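Local structure of ribonuclease (Nicotiana glutinosa, 1IYB) at residues F10-Q15 with W46-D51; I156-G161 with L188-I193. The protein probably cleaves RNA as a T2-family ribonuclease and binds guanosine-5'-monophosphate in a guanine-binding pocket. One frame throughout, in Å; residues are numbered along the deposited sequence.

Overall arrangement
Interaction 1 is buried: it pairs strand 10-16 with strand 41-48, an outermost strand of the antiparallel sheet, and is built from backbone hydrogen bonds and aromatic side chains, with Trp46 reaching the nucleotide pocket. Interaction 2 lies at the surface, where the loop following helix 145-156 meets the loop following strand 172-182; there a partly exposed tyrosine packed on a leucine, a carboxylate and two waters carry the contact. The two lie about 11 Å apart between centres and join directly, since Tyr12 OH probably hydrogen-bonds to Ile193 O and Phe10 packs on Pro192. Both also lean on strand 172-182, the sheet neighbour of 10-16, to which Cys191 is tied by its disulfide with Cys180.

Interaction 1. Residues F10-Q15 with W46-D51; sequences FFYFVQ and WPNNND. With 5GP (guanosine-5'-monophosphate), chain C.
Trp46 pairs with Tyr12 through two antiparallel backbone bonds, Trp46 N to Tyr12 O (2.8 Å) and Tyr12 N to Trp46 O. Its flat indole suits a place between core and ligand: Val14 CG2 sits over one face, 3.7 Å from the centroid of the six-membered ring, while CZ2 comes within 3.4 Å of O3P of the guanosine-5'-monophosphate. NE1 is held by Glu97, and His101 stacks on the ring. Pro47 has no N-H to give, which a non-hydrogen-bonded pair tolerates; its CG rests against CE2 of Phe11. At Asn48 the bonding resumes, N to Phe10 O (2.7 Å) and Phe10 N to Asn48 O. Its short side chain suits the space beside two rings: CB lies over a face of Phe10, OD1 meets Tyr12 CE1 at 3.4 Å, and ND2 bonds weakly to Asn49 O. With chi1 at 67° the Phe10 ring swings back along the partner strand, where Asn50 OD1 reaches its edge, 3.5 Å from CD2. Four backbone bonds thus join the outermost strand to its neighbour, CH-pi contacts add to them, and this pairing, Val14, His101 and Glu97 together probably hold the indole in its orientation beside the phosphate.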
ATOM      1  N   PHE A  10       4.317  15.795  -6.022  1.00  7.13           N
ATOM      2  CA  PHE A  10       3.210  16.733  -5.837  1.00  5.49           C
ATOM      3  C   PHE A  10       2.154  16.115  -4.923  1.00  5.38           C
ATOM      4  O   PHE A  10       2.303  14.973  -4.494  1.00  5.51           O
ATOM      5  CB  PHE A  10       2.588  17.065  -7.201  1.00  6.41           C
ATOM      6  CG  PHE A  10       1.903  15.898  -7.857  1.00  5.47           C
ATOM      7  CD1 PHE A  10       0.560  15.623  -7.600  1.00  7.26           C
ATOM      8  CD2 PHE A  10       2.602  15.055  -8.716  1.00  5.25           C
ATOM      9  CE1 PHE A  10      -0.073  14.526  -8.191  1.00  8.24           C
ATOM     10  CE2 PHE A  10       1.980  13.958  -9.309  1.00  7.17           C
ATOM     11  CZ  PHE A  10       0.639  13.691  -9.047  1.00  7.16           C
ATOM     12  N   PHE A  11       1.098  16.866  -4.616  1.00  5.82           N
ATOM     13  CA  PHE A  11       0.024  16.341  -3.770  1.00  5.80           C
ATOM     14  C   PHE A  11      -1.296  16.276  -4.518  1.00  6.35           C
ATOM     15  O   PHE A  11      -1.571  17.093  -5.394  1.00  6.21           O
ATOM     16  CB  PHE A  11      -0.306  17.237  -2.565  1.00  6.00           C
ATOM     17  CG  PHE A  11       0.820  17.488  -1.611  1.00  6.51           C
ATOM     18  CD1 PHE A  11       1.690  18.556  -1.806  1.00  7.42           C
ATOM     19  CD2 PHE A  11       0.933  16.735  -0.444  1.00  7.48           C
ATOM     20  CE1 PHE A  11       2.651  18.880  -0.849  1.00  7.39           C
ATOM     21  CE2 PHE A  11       1.891  17.046   0.519  1.00  7.94           C
ATOM     22  CZ  PHE A  11       2.751  18.123   0.318  1.00  7.04           C
ATOM     23  N   TYR A  12      -2.117  15.304  -4.144  1.00  6.03           N
ATOM     24  CA  TYR A  12      -3.480  15.206  -4.653  1.00  5.00           C
ATOM     25  C   TYR A  12      -4.292  15.656  -3.441  1.00  6.00           C
ATOM     26  O   TYR A  12      -4.133  15.089  -2.355  1.00  6.70           O
ATOM     27  CB  TYR A  12      -3.897  13.763  -4.957  1.00  6.52           C
ATOM     28  CG  TYR A  12      -3.541  13.225  -6.326  1.00  7.84           C
ATOM     29  CD1 TYR A  12      -2.994  11.952  -6.456  1.00  6.58           C
ATOM     30  CD2 TYR A  12      -3.778  13.962  -7.486  1.00  6.51           C
ATOM     31  CE1 TYR A  12      -2.683  11.421  -7.700  1.00  8.49           C
ATOM     32  CE2 TYR A  12      -3.470  13.436  -8.748  1.00  8.85           C
ATOM     33  CZ  TYR A  12      -2.920  12.163  -8.841  1.00  8.66           C
ATOM     34  OH  TYR A  12      -2.591  11.619 -10.062  1.00 10.24           O
ATOM     35  N   PHE A  13      -5.117  16.689  -3.590  1.00  5.54           N
ATOM     36  CA  PHE A  13      -5.984  17.096  -2.486  1.00  4.51           C
ATOM     37  C   PHE A  13      -7.299  16.432  -2.875  1.00  5.42           C
ATOM     38  O   PHE A  13      -7.923  16.807  -3.872  1.00  6.37           O
ATOM     39  CB  PHE A  13      -6.143  18.618  -2.410  1.00  4.62           C
ATOM     40  CG  PHE A  13      -7.153  19.063  -1.389  1.00  5.15           C
ATOM     41  CD1 PHE A  13      -7.048  18.662  -0.057  1.00  6.08           C
ATOM     42  CD2 PHE A  13      -8.227  19.863  -1.762  1.00  6.07           C
ATOM     43  CE1 PHE A  13      -8.003  19.052   0.888  1.00  8.09           C
ATOM     44  CE2 PHE A  13      -9.184  20.256  -0.822  1.00  6.50           C
ATOM     45  CZ  PHE A  13      -9.072  19.851   0.500  1.00  7.93           C
ATOM     46  N   VAL A  14      -7.704  15.436  -2.091  1.00  3.53           N
ATOM     47  CA  VAL A  14      -8.892  14.644  -2.393  1.00  4.95           C
ATOM     48  C   VAL A  14     -10.099  14.889  -1.499  1.00  5.14           C
ATOM     49  O   VAL A  14      -9.990  14.863  -0.276  1.00  5.03           O
ATOM     50  CB  VAL A  14      -8.529  13.140  -2.319  1.00  4.76           C
ATOM     51  CG1 VAL A  14      -9.689  12.287  -2.814  1.00  6.04           C
ATOM     52  CG2 VAL A  14      -7.270  12.876  -3.135  1.00  6.23           C
ATOM     53  N   GLN A  15     -11.248  15.119  -2.130  1.00  3.81           N
ATOM     54  CA  GLN A  15     -12.504  15.339  -1.416  1.00  4.45           C
ATOM     55  C   GLN A  15     -13.520  14.286  -1.850  1.00  5.71           C
ATOM     56  O   GLN A  15     -13.554  13.888  -3.018  1.00  6.16           O
ATOM     57  CB  GLN A  15     -13.055  16.735  -1.707  1.00  5.21           C
ATOM     58  CG  GLN A  15     -12.195  17.857  -1.165  1.00  5.69           C
ATOM     59  CD  GLN A  15     -12.876  19.205  -1.290  1.00  5.67           C
ATOM     60  OE1 GLN A  15     -13.907  19.448  -0.657  1.00  9.75           O
ATOM     61  NE2 GLN A  15     -12.316  20.083  -2.114  1.00  8.01           N
ATOM     62  N   TRP A  46      -2.659  13.857  -0.332  1.00  4.96           N
ATOM     63  CA  TRP A  46      -1.788  12.740  -0.674  1.00  4.67           C
ATOM     64  C   TRP A  46      -0.536  12.961  -1.505  1.00  5.17           C
ATOM     65  O   TRP A  46      -0.620  13.323  -2.679  1.00  5.26           O
ATOM     66  CB  TRP A  46      -2.599  11.674  -1.414  1.00  4.89           C
ATOM     67  CG  TRP A  46      -3.866  11.215  -0.756  1.00  4.43           C
ATOM     68  CD1 TRP A  46      -4.233  11.382   0.548  1.00  4.85           C
ATOM     69  CD2 TRP A  46      -4.912  10.448  -1.371  1.00  5.48           C
ATOM     70  NE1 TRP A  46      -5.438  10.765   0.784  1.00  5.08           N
ATOM     71  CE2 TRP A  46      -5.878  10.185  -0.376  1.00  5.52           C
ATOM     72  CE3 TRP A  46      -5.125   9.958  -2.668  1.00  5.47           C
ATOM     73  CZ2 TRP A  46      -7.041   9.452  -0.636  1.00  6.02           C
ATOM     74  CZ3 TRP A  46      -6.278   9.231  -2.927  1.00  6.00           C
ATOM     75  CH2 TRP A  46      -7.222   8.985  -1.913  1.00  6.87           C
ATOM     76  N   PRO A  47       0.646  12.733  -0.913  1.00  4.93           N
ATOM     77  CA  PRO A  47       1.871  12.912  -1.702  1.00  5.75           C
ATOM     78  C   PRO A  47       1.831  11.877  -2.840  1.00  6.64           C
ATOM     79  O   PRO A  47       1.442  10.727  -2.623  1.00  6.34           O
ATOM     80  CB  PRO A  47       2.970  12.616  -0.690  1.00  5.12           C
ATOM     81  CG  PRO A  47       2.384  13.139   0.589  1.00  6.55           C
ATOM     82  CD  PRO A  47       0.954  12.634   0.528  1.00  6.07           C
ATOM     83  N   ASN A  48       2.232  12.283  -4.044  1.00  6.06           N
ATOM     84  CA  ASN A  48       2.208  11.394  -5.206  1.00  5.85           C
ATOM     85  C   ASN A  48       3.426  11.683  -6.078  1.00  6.22           C
ATOM     86  O   ASN A  48       4.054  12.734  -5.948  1.00  6.55           O
ATOM     87  CB  ASN A  48       0.935  11.645  -6.034  1.00  7.63           C
ATOM     88  CG  ASN A  48       0.429  10.390  -6.742  1.00  7.32           C
ATOM     89  OD1 ASN A  48      -0.300   9.589  -6.158  1.00  8.03           O
ATOM     90  ND2 ASN A  48       0.816  10.218  -8.006  1.00  9.82           N
ATOM     91  N   ASN A  49       3.746  10.748  -6.969  1.00  7.09           N
ATOM     92  CA  ASN A  49       4.876  10.887  -7.882  1.00  7.61           C
ATOM     93  C   ASN A  49       4.380  11.159  -9.298  1.00  8.66           C
ATOM     94  O   ASN A  49       3.264  10.786  -9.656  1.00  7.53           O
ATOM     95  CB  ASN A  49       5.707   9.604  -7.870  1.00  8.18           C
ATOM     96  CG  ASN A  49       6.373   9.361  -6.539  1.00  8.18           C
ATOM     97  OD1 ASN A  49       6.502   8.213  -6.090  1.00  9.93           O
ATOM     98  ND2 ASN A  49       6.818  10.435  -5.901  1.00  6.57           N
ATOM     99  N   ASN A  50       5.217  11.803 -10.104  1.00 10.01           N
ATOM    100  CA  ASN A  50       4.843  12.111 -11.478  1.00 11.27           C
ATOM    101  C   ASN A  50       4.529  10.867 -12.309  1.00 12.10           C
ATOM    102  O   ASN A  50       3.729  10.930 -13.240  1.00 13.13           O
ATOM    103  CB  ASN A  50       5.949  12.914 -12.174  1.00 12.17           C
ATOM    104  CG  ASN A  50       6.162  14.287 -11.557  1.00 13.81           C
ATOM    105  OD1 ASN A  50       5.241  14.881 -10.995  1.00 12.61           O
ATOM    106  ND2 ASN A  50       7.379  14.805 -11.674  1.00 16.48           N
ATOM    107  N   ASP A  51       5.145   9.733 -11.977  1.00 12.11           N
ATOM    108  CA  ASP A  51       4.905   8.515 -12.746  1.00 13.09           C
ATOM    109  C   ASP A  51       3.646   7.748 -12.343  1.00 12.99           C
ATOM    110  O   ASP A  51       3.366   6.674 -12.882  1.00 13.64           O
ATOM    111  CB  ASP A  51       6.134   7.590 -12.684  1.00 13.86           C
ATOM    112  CG  ASP A  51       6.370   7.001 -11.302  1.00 15.33           C
ATOM    113  OD1 ASP A  51       7.419   6.349 -11.112  1.00 17.07           O
ATOM    114  OD2 ASP A  51       5.516   7.176 -10.409  1.00 14.59           O
TER
HETATM  115  P   5GP C1295      -6.537   6.259   1.656  1.00 17.27           P
HETATM  116  O1P 5GP C1295      -5.311   5.654   1.128  1.00 22.43           O
HETATM  117  O2P 5GP C1295      -6.287   7.622   2.271  1.00 17.29           O
HETATM  118  O3P 5GP C1295      -7.634   6.342   0.537  1.00 15.46           O
HETATM  119  O5' 5GP C1295      -7.246   5.354   2.822  1.00 23.32           O
HETATM  120  C5' 5GP C1295      -8.577   5.693   3.361  1.00 23.26           C
HETATM  121  C4' 5GP C1295      -9.088   4.729   4.459  1.00 23.80           C
HETATM  122  O4' 5GP C1295      -9.660   5.591   5.541  1.00 22.23           O
HETATM  123  C3' 5GP C1295     -10.234   3.768   4.150  1.00 25.00           C
HETATM  124  O3' 5GP C1295      -9.816   2.545   3.564  1.00 27.95           O
HETATM  125  C2' 5GP C1295     -10.913   3.527   5.503  1.00 22.11           C
HETATM  126  O2' 5GP C1295     -10.300   2.444   6.235  1.00 25.46           O
HETATM  127  C1' 5GP C1295     -10.755   4.869   6.198  1.00 19.37           C
HETATM  128  N9  5GP C1295     -11.952   5.748   6.384  1.00 13.15           N
HETATM  129  C8  5GP C1295     -12.571   6.156   7.545  1.00 12.91           C
HETATM  130  N7  5GP C1295     -13.550   7.023   7.390  1.00 10.16           N
HETATM  131  C5  5GP C1295     -13.571   7.195   5.991  1.00 10.74           C
HETATM  132  C6  5GP C1295     -14.432   8.031   5.205  1.00  9.86           C
HETATM  133  O6  5GP C1295     -15.331   8.770   5.590  1.00  9.06           O
HETATM  134  N1  5GP C1295     -14.133   7.925   3.811  1.00 11.19           N
HETATM  135  C2  5GP C1295     -13.130   7.112   3.288  1.00 13.01           C
HETATM  136  N2  5GP C1295     -13.023   7.165   1.944  1.00 11.66           N
HETATM  137  N3  5GP C1295     -12.319   6.327   4.024  1.00 12.50           N
HETATM  138  C4  5GP C1295     -12.599   6.420   5.369  1.00 12.57           C

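Interaction 2. Residues I156-G161 with L188-I193; sequences IGYAPG and LIECPI
Tyr158 lays one face of its ring over Leu188, whose CB stands 4.0 Å from the ring centroid, a CH-pi contact set off-centre over the ring. This is the close-packed part. The ring arrives here because CG is anti to the carbonyl carbon (chi1 -62°), and its CD2 side runs along the other backbone: CD2 is 3.5 Å from Ile189 C, with Glu190 N near the ring plane at the edge. Leucine suits the inner position, since it also reaches Val181 and Leu121, and Ile156 CD1 only just meets Leu188 CD1, at 4.5 Å. Gly157, just after helix 145-156, has positive phi, where a side chain would press on the preceding carbonyl, and it lets the chain turn toward this contact.

The solvent side is polar and wetter. The Glu190 chain bends at chi2 (-71°), folding its carboxylate back to Ala159, whose N-H meets OE2 on the syn side at 3.2 Å and 166°. One water donates to both Ala159 O and Glu190 OE2 and accepts from Cys191 N, so OE2 takes two bonds. A second water lies 2.7 Å from Tyr158 OH and donates to Leu188 O, bridging the phenol to the backbone it does not bond directly. With an alanine in place of Tyr158, Leu188 would probably lose the cover over its CB, and the water on Leu188 O its phenolic partner.

Tyrosine serves both sides, its ring apolar toward Leu188 and its hydroxyl bound to a water on the solvent side. The two loops are therefore joined by one packed ring, one direct carboxylate bond and two bridging waters that satisfy backbone polar atoms, while the Cys180-Cys191 disulfide anchors one loop covalently.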
ATOM      1  N   ILE A 156     -11.647  27.429 -10.450  1.00 12.77           N
ATOM      2  CA  ILE A 156     -10.352  27.495  -9.785  1.00 12.99           C
ATOM      3  C   ILE A 156      -9.160  27.676 -10.717  1.00 11.26           C
ATOM      4  O   ILE A 156      -8.053  27.965 -10.258  1.00 13.00           O
ATOM      5  CB  ILE A 156     -10.117  26.246  -8.905  1.00 13.68           C
ATOM      6  CG1 ILE A 156      -9.908  25.009  -9.778  1.00 13.59           C
ATOM      7  CG2 ILE A 156     -11.309  26.040  -7.982  1.00 15.62           C
ATOM      8  CD1 ILE A 156      -9.577  23.761  -8.985  1.00 14.95           C
ATOM      9  N   GLY A 157      -9.378  27.496 -12.017  1.00 10.25           N
ATOM     10  CA  GLY A 157      -8.299  27.683 -12.974  1.00 10.14           C
ATOM     11  C   GLY A 157      -7.435  26.475 -13.279  1.00  9.71           C
ATOM     12  O   GLY A 157      -6.434  26.592 -13.996  1.00  9.79           O
ATOM     13  N   TYR A 158      -7.808  25.316 -12.742  1.00  9.01           N
ATOM     14  CA  TYR A 158      -7.064  24.077 -12.959  1.00  8.08           C
ATOM     15  C   TYR A 158      -8.025  22.924 -13.234  1.00  8.18           C
ATOM     16  O   TYR A 158      -9.149  22.912 -12.731  1.00 10.11           O
ATOM     17  CB  TYR A 158      -6.198  23.753 -11.735  1.00  8.11           C
ATOM     18  CG  TYR A 158      -5.153  24.803 -11.446  1.00  9.21           C
ATOM     19  CD1 TYR A 158      -5.484  25.979 -10.772  1.00  9.22           C
ATOM     20  CD2 TYR A 158      -3.845  24.650 -11.901  1.00  9.21           C
ATOM     21  CE1 TYR A 158      -4.536  26.979 -10.562  1.00 10.44           C
ATOM     22  CE2 TYR A 158      -2.892  25.639 -11.697  1.00  8.80           C
ATOM     23  CZ  TYR A 158      -3.246  26.802 -11.030  1.00  9.72           C
ATOM     24  OH  TYR A 158      -2.309  27.795 -10.849  1.00 11.05           O
ATOM     25  N   ALA A 159      -7.573  21.961 -14.032  1.00  7.73           N
ATOM     26  CA  ALA A 159      -8.389  20.803 -14.387  1.00  8.18           C
ATOM     27  C   ALA A 159      -8.368  19.757 -13.273  1.00  8.75           C
ATOM     28  O   ALA A 159      -7.304  19.312 -12.848  1.00 10.20           O
ATOM     29  CB  ALA A 159      -7.878  20.185 -15.680  1.00 10.20           C
ATOM     30  N   PRO A 160      -9.548  19.356 -12.784  1.00  8.13           N
ATOM     31  CA  PRO A 160      -9.613  18.357 -11.716  1.00  8.03           C
ATOM     32  C   PRO A 160      -9.639  16.920 -12.221  1.00  8.10           C
ATOM     33  O   PRO A 160      -9.876  16.656 -13.402  1.00  8.77           O
ATOM     34  CB  PRO A 160     -10.916  18.708 -11.019  1.00  6.61           C
ATOM     35  CG  PRO A 160     -11.794  19.039 -12.188  1.00  8.42           C
ATOM     36  CD  PRO A 160     -10.885  19.930 -13.035  1.00  8.06           C
ATOM     37  N   GLY A 161      -9.390  15.998 -11.299  1.00  7.39           N
ATOM     38  CA  GLY A 161      -9.453  14.582 -11.600  1.00  6.38           C
ATOM     39  C   GLY A 161     -10.765  14.130 -10.985  1.00  6.40           C
ATOM     40  O   GLY A 161     -11.082  14.514  -9.854  1.00  6.44           O
ATOM     41  N   LEU A 188      -1.540  25.646  -6.191  1.00  9.60           N
ATOM     42  CA  LEU A 188      -2.157  24.626  -7.026  1.00  9.41           C
ATOM     43  C   LEU A 188      -1.344  24.502  -8.305  1.00  9.76           C
ATOM     44  O   LEU A 188      -0.647  25.438  -8.704  1.00  9.88           O
ATOM     45  CB  LEU A 188      -3.592  25.015  -7.399  1.00 10.18           C
ATOM     46  CG  LEU A 188      -4.604  25.216  -6.274  1.00 11.07           C
ATOM     47  CD1 LEU A 188      -5.993  25.412  -6.867  1.00 12.18           C
ATOM     48  CD2 LEU A 188      -4.590  24.009  -5.354  1.00 11.81           C
ATOM     49  N   ILE A 189      -1.436  23.340  -8.942  1.00  8.55           N
ATOM     50  CA  ILE A 189      -0.742  23.085 -10.200  1.00  8.88           C
ATOM     51  C   ILE A 189      -1.589  22.130 -11.026  1.00  9.13           C
ATOM     52  O   ILE A 189      -2.485  21.466 -10.502  1.00  9.51           O
ATOM     53  CB  ILE A 189       0.635  22.406  -9.990  1.00  9.75           C
ATOM     54  CG1 ILE A 189       0.444  21.027  -9.349  1.00 10.69           C
ATOM     55  CG2 ILE A 189       1.530  23.289  -9.145  1.00 12.42           C
ATOM     56  CD1 ILE A 189       1.692  20.175  -9.349  1.00 12.59           C
ATOM     57  N   GLU A 190      -1.316  22.066 -12.323  1.00  9.11           N
ATOM     58  CA  GLU A 190      -2.036  21.135 -13.174  1.00  9.71           C
ATOM     59  C   GLU A 190      -1.484  19.777 -12.769  1.00 10.18           C
ATOM     60  O   GLU A 190      -0.302  19.657 -12.446  1.00 10.53           O
ATOM     61  CB  GLU A 190      -1.728  21.388 -14.651  1.00 10.23           C
ATOM     62  CG  GLU A 190      -2.257  22.701 -15.203  1.00 11.35           C
ATOM     63  CD  GLU A 190      -3.767  22.728 -15.355  1.00 13.57           C
ATOM     64  OE1 GLU A 190      -4.270  23.684 -15.982  1.00 13.97           O
ATOM     65  OE2 GLU A 190      -4.452  21.809 -14.855  1.00 13.43           O
ATOM     66  N   CYS A 191      -2.333  18.760 -12.772  1.00 10.14           N
ATOM     67  CA  CYS A 191      -1.899  17.422 -12.400  1.00 11.05           C
ATOM     68  C   CYS A 191      -0.999  16.806 -13.467  1.00 11.16           C
ATOM     69  O   CYS A 191      -1.372  16.738 -14.633  1.00 11.70           O
ATOM     70  CB  CYS A 191      -3.105  16.513 -12.198  1.00 11.09           C
ATOM     71  SG  CYS A 191      -4.157  16.867 -10.753  1.00 12.60           S
ATOM     72  N   PRO A 192       0.201  16.346 -13.075  1.00 12.14           N
ATOM     73  CA  PRO A 192       1.133  15.732 -14.027  1.00 12.87           C
ATOM     74  C   PRO A 192       0.568  14.416 -14.562  1.00 13.34           C
ATOM     75  O   PRO A 192       0.950  13.951 -15.637  1.00 13.49           O
ATOM     76  CB  PRO A 192       2.392  15.512 -13.187  1.00 13.63           C
ATOM     77  CG  PRO A 192       2.310  16.593 -12.152  1.00 14.39           C
ATOM     78  CD  PRO A 192       0.853  16.553 -11.770  1.00 11.65           C
ATOM     79  N   ILE A 193      -0.344  13.822 -13.798  1.00 12.82           N
ATOM     80  CA  ILE A 193      -0.967  12.556 -14.166  1.00 13.17           C
ATOM     81  C   ILE A 193      -2.261  12.377 -13.373  1.00 14.44           C
ATOM     82  O   ILE A 193      -2.392  12.901 -12.263  1.00 13.86           O
ATOM     83  CB  ILE A 193      -0.002  11.367 -13.888  1.00 14.25           C
ATOM     84  CG1 ILE A 193      -0.584  10.068 -14.453  1.00 14.16           C
ATOM     85  CG2 ILE A 193       0.259  11.238 -12.386  1.00 13.29           C
ATOM     86  CD1 ILE A 193       0.383   8.891 -14.381  1.00 16.28           C
TER
HETATM   87  O   HOH W   1       0.188  26.763 -11.244  1.00 17.53           O
HETATM   88  O   HOH W   2      -4.893  19.276 -13.913  1.00 16.77           O